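Local coordinates for beta2-microglobulin (Anolis carolinensis, PDB 7CPO), which serves as the light chain of the MHC class I molecule, pairing with the heavy chain and probably stabilising it for peptide presentation, at residues H31-N42 with A76-T86. Numbering follows the deposited sequence.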
# COMPACT_ATOMS: atom_id res chain seq x y z
N HIS B 31 -6.06 3.87 11.07
CA HIS B 31 -7.49 3.67 10.90
C HIS B 31 -8.23 4.64 11.80
O HIS B 31 -7.80 4.86 12.94
CB HIS B 31 -7.86 2.23 11.23
CG HIS B 31 -9.14 1.79 10.59
ND1 HIS B 31 -10.37 2.24 11.01
CD2 HIS B 31 -9.36 0.96 9.54
CE1 HIS B 31 -11.31 1.70 10.25
NE2 HIS B 31 -10.72 0.92 9.35
N PRO B 32 -9.33 5.27 11.35
CA PRO B 32 -10.00 5.31 10.04
C PRO B 32 -9.13 6.00 8.99
O PRO B 32 -8.05 6.48 9.33
CB PRO B 32 -11.27 6.11 10.34
CG PRO B 32 -10.88 7.00 11.46
CD PRO B 32 -10.02 6.13 12.33
N PRO B 33 -9.56 6.03 7.72
CA PRO B 33 -8.66 6.51 6.65
C PRO B 33 -8.50 8.02 6.56
O PRO B 33 -7.57 8.48 5.89
CB PRO B 33 -9.31 5.96 5.38
CG PRO B 33 -10.77 5.84 5.74
CD PRO B 33 -10.78 5.41 7.16
N LYS B 34 -9.38 8.80 7.17
CA LYS B 34 -9.23 10.24 7.15
C LYS B 34 -7.91 10.65 7.78
O LYS B 34 -7.65 10.36 8.96
CB LYS B 34 -10.40 10.90 7.87
CG LYS B 34 -10.20 12.37 8.17
CD LYS B 34 -11.51 13.10 8.43
CE LYS B 34 -12.39 12.44 9.48
NZ LYS B 34 -13.47 13.39 9.91
N ILE B 35 -7.06 11.30 7.00
CA ILE B 35 -5.74 11.72 7.47
C ILE B 35 -5.31 12.91 6.63
O ILE B 35 -5.60 12.99 5.43
CB ILE B 35 -4.73 10.55 7.40
CG1 ILE B 35 -3.51 10.82 8.30
CG2 ILE B 35 -4.30 10.29 5.96
CD1 ILE B 35 -2.54 9.63 8.42
N ASN B 36 -4.62 13.85 7.27
CA ASN B 36 -4.11 15.01 6.56
C ASN B 36 -2.60 15.05 6.71
O ASN B 36 -2.07 15.00 7.83
CB ASN B 36 -4.75 16.30 7.07
CG ASN B 36 -4.34 17.50 6.23
OD1 ASN B 36 -4.79 17.64 5.09
ND2 ASN B 36 -3.48 18.35 6.79
N ILE B 37 -1.91 15.15 5.58
CA ILE B 37 -0.46 15.05 5.50
C ILE B 37 0.02 16.24 4.70
O ILE B 37 -0.33 16.39 3.53
CB ILE B 37 -0.02 13.74 4.83
CG1 ILE B 37 -0.45 12.55 5.70
CG2 ILE B 37 1.47 13.74 4.61
CD1 ILE B 37 -0.73 11.31 4.93
N THR B 38 0.83 17.09 5.33
CA THR B 38 1.29 18.34 4.73
C THR B 38 2.81 18.35 4.70
O THR B 38 3.46 18.19 5.74
CB THR B 38 0.77 19.55 5.51
OG1 THR B 38 -0.66 19.55 5.50
CG2 THR B 38 1.27 20.83 4.88
N LEU B 39 3.37 18.51 3.50
CA LEU B 39 4.81 18.66 3.32
C LEU B 39 5.22 20.08 3.68
O LEU B 39 4.64 21.04 3.16
CB LEU B 39 5.21 18.37 1.88
CG LEU B 39 5.31 16.92 1.45
CD1 LEU B 39 4.23 16.08 2.13
CD2 LEU B 39 5.21 16.87 -0.07
N LEU B 40 6.23 20.20 4.53
CA LEU B 40 6.71 21.50 4.98
C LEU B 40 8.16 21.70 4.57
O LEU B 40 8.98 20.78 4.68
CB LEU B 40 6.60 21.64 6.49
CG LEU B 40 5.20 21.45 7.07
CD1 LEU B 40 5.27 21.35 8.58
CD2 LEU B 40 4.29 22.58 6.62
N LYS B 41 8.45 22.90 4.07
CA LYS B 41 9.80 23.39 3.85
C LYS B 41 9.97 24.61 4.75
O LYS B 41 9.28 25.62 4.56
CB LYS B 41 10.04 23.75 2.38
CG LYS B 41 11.43 24.29 2.06
CD LYS B 41 11.43 24.97 0.68
CE LYS B 41 12.85 25.19 0.14
NZ LYS B 41 12.88 26.23 -0.93
N ASN B 42 10.84 24.49 5.75
CA ASN B 42 11.05 25.55 6.74
C ASN B 42 9.72 25.98 7.36
O ASN B 42 9.47 27.17 7.58
CB ASN B 42 11.79 26.74 6.12
CG ASN B 42 13.16 26.36 5.57
OD1 ASN B 42 13.85 25.53 6.15
ND2 ASN B 42 13.56 26.96 4.45
N ALA B 76 18.17 24.63 4.31
CA ALA B 76 16.72 24.57 4.19
C ALA B 76 16.19 23.22 4.68
O ALA B 76 16.70 22.18 4.27
CB ALA B 76 16.29 24.83 2.77
N GLU B 77 15.16 23.25 5.53
CA GLU B 77 14.71 22.08 6.29
C GLU B 77 13.38 21.54 5.76
O GLU B 77 12.46 22.30 5.46
CB GLU B 77 14.55 22.42 7.77
CG GLU B 77 15.81 22.22 8.61
CD GLU B 77 15.95 23.24 9.71
OE1 GLU B 77 17.11 23.57 10.07
OE2 GLU B 77 14.91 23.72 10.21
N PHE B 78 13.27 20.21 5.71
CA PHE B 78 12.09 19.53 5.19
C PHE B 78 11.43 18.68 6.27
O PHE B 78 12.12 17.98 7.03
CB PHE B 78 12.46 18.65 4.01
CG PHE B 78 13.06 19.41 2.87
CD1 PHE B 78 12.26 20.06 1.96
CD2 PHE B 78 14.44 19.49 2.74
CE1 PHE B 78 12.81 20.76 0.92
CE2 PHE B 78 15.01 20.19 1.70
CZ PHE B 78 14.19 20.83 0.78
N ALA B 79 10.10 18.73 6.33
CA ALA B 79 9.37 18.01 7.35
C ALA B 79 7.96 17.70 6.86
O ALA B 79 7.54 18.12 5.78
CB ALA B 79 9.35 18.79 8.67
N CYS B 80 7.23 16.95 7.69
CA CYS B 80 5.92 16.46 7.32
C CYS B 80 5.01 16.58 8.53
O CYS B 80 5.35 16.12 9.62
CB CYS B 80 6.00 15.01 6.82
SG CYS B 80 4.39 14.21 6.65
N LYS B 81 3.85 17.20 8.34
CA LYS B 81 2.87 17.37 9.41
C LYS B 81 1.72 16.41 9.17
O LYS B 81 1.01 16.51 8.16
CB LYS B 81 2.39 18.82 9.44
CG LYS B 81 1.41 19.15 10.55
CD LYS B 81 0.89 20.57 10.36
CE LYS B 81 -0.45 20.80 11.04
NZ LYS B 81 -0.95 22.20 10.82
N VAL B 82 1.52 15.48 10.10
CA VAL B 82 0.47 14.46 10.03
C VAL B 82 -0.58 14.77 11.09
O VAL B 82 -0.25 14.88 12.28
CB VAL B 82 1.05 13.05 10.23
CG1 VAL B 82 -0.08 12.01 10.26
CG2 VAL B 82 2.10 12.73 9.17
N GLU B 83 -1.83 14.88 10.67
CA GLU B 83 -2.97 15.02 11.57
C GLU B 83 -3.90 13.82 11.42
O GLU B 83 -4.21 13.41 10.29
CB GLU B 83 -3.74 16.31 11.29
CG GLU B 83 -2.85 17.51 11.17
CD GLU B 83 -3.56 18.65 10.48
OE1 GLU B 83 -3.19 19.00 9.34
OE2 GLU B 83 -4.51 19.17 11.08
N HIS B 84 -4.35 13.27 12.55
CA HIS B 84 -5.18 12.07 12.53
C HIS B 84 -5.96 11.97 13.84
O HIS B 84 -5.52 12.47 14.87
CB HIS B 84 -4.34 10.80 12.32
CG HIS B 84 -5.16 9.56 12.14
ND1 HIS B 84 -5.16 8.53 13.05
CD2 HIS B 84 -6.00 9.18 11.15
CE1 HIS B 84 -5.96 7.57 12.63
NE2 HIS B 84 -6.48 7.94 11.48
N ILE B 85 -7.10 11.28 13.77
CA ILE B 85 -8.01 11.16 14.91
C ILE B 85 -7.32 10.60 16.15
O ILE B 85 -7.74 10.89 17.27
CB ILE B 85 -9.22 10.29 14.51
CG1 ILE B 85 -10.28 10.29 15.60
CG2 ILE B 85 -8.77 8.88 14.21
CD1 ILE B 85 -11.37 11.28 15.36
N THR B 86 -6.29 9.78 15.97
CA THR B 86 -5.53 9.22 17.08
C THR B 86 -4.45 10.16 17.61
O THR B 86 -3.83 9.86 18.63
CB THR B 86 -4.88 7.91 16.68
OG1 THR B 86 -3.94 8.15 15.61
CG2 THR B 86 -5.93 6.90 16.23
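H84 plugs the hollow that the cis-proline turn of 31-35 leaves beside the neighbouring strand. Its CG lies anti to the backbone N (chi1 -173°), which carries the imidazole edge-on into a row of carbonyls: H84 NE2 donates to P32 O at 3.0 Å, nearly in the ring plane, while H31 O and K34 O lie near CE1 and CD2. ND1, the other ring nitrogen, shares a hydrogen bond with T86 OG1. I85 CG2 sits over one ring face, offset toward its rim, and also butts against P32 CD at 3.6 Å. With H84 cut back to an alanine, P32 O and T86 OG1 would probably both lose their partner and a gap would open beside the proline turn.

From there strands 36-41 and 78-83 run antiparallel, pairing N36 with E83, T38 with K81 and L40 with A79 through double backbone hydrogen bonds. The face of I37, L39, C80, V82 and F78 is mostly apolar and looks into the immunoglobulin sandwich. I37 CG2 nudges C80 SG (3.6 Å), the sulfur bonded to C25, and I35 CD1 leans on V82 CG1 at 3.9 Å; at the end of this face K41 CG lies alongside F78 CE1. The other face mixes one polar pair, N36 with E83, with the apolar contact of L40 CD1 on K81 CB. N36 ND2 reaches E83 OE1 from above the carboxylate plane in a short, bent hydrogen bond (2.6 Å, 139°). Beyond the strands N42 N donates to E77 O while N42 OD1 accepts from E77 N, the side chain standing in for the second backbone bond.

Gripped at both nitrogens near its plane, the imidazole is fixed in rotation, tying down the turn that packs on the MHC heavy chain.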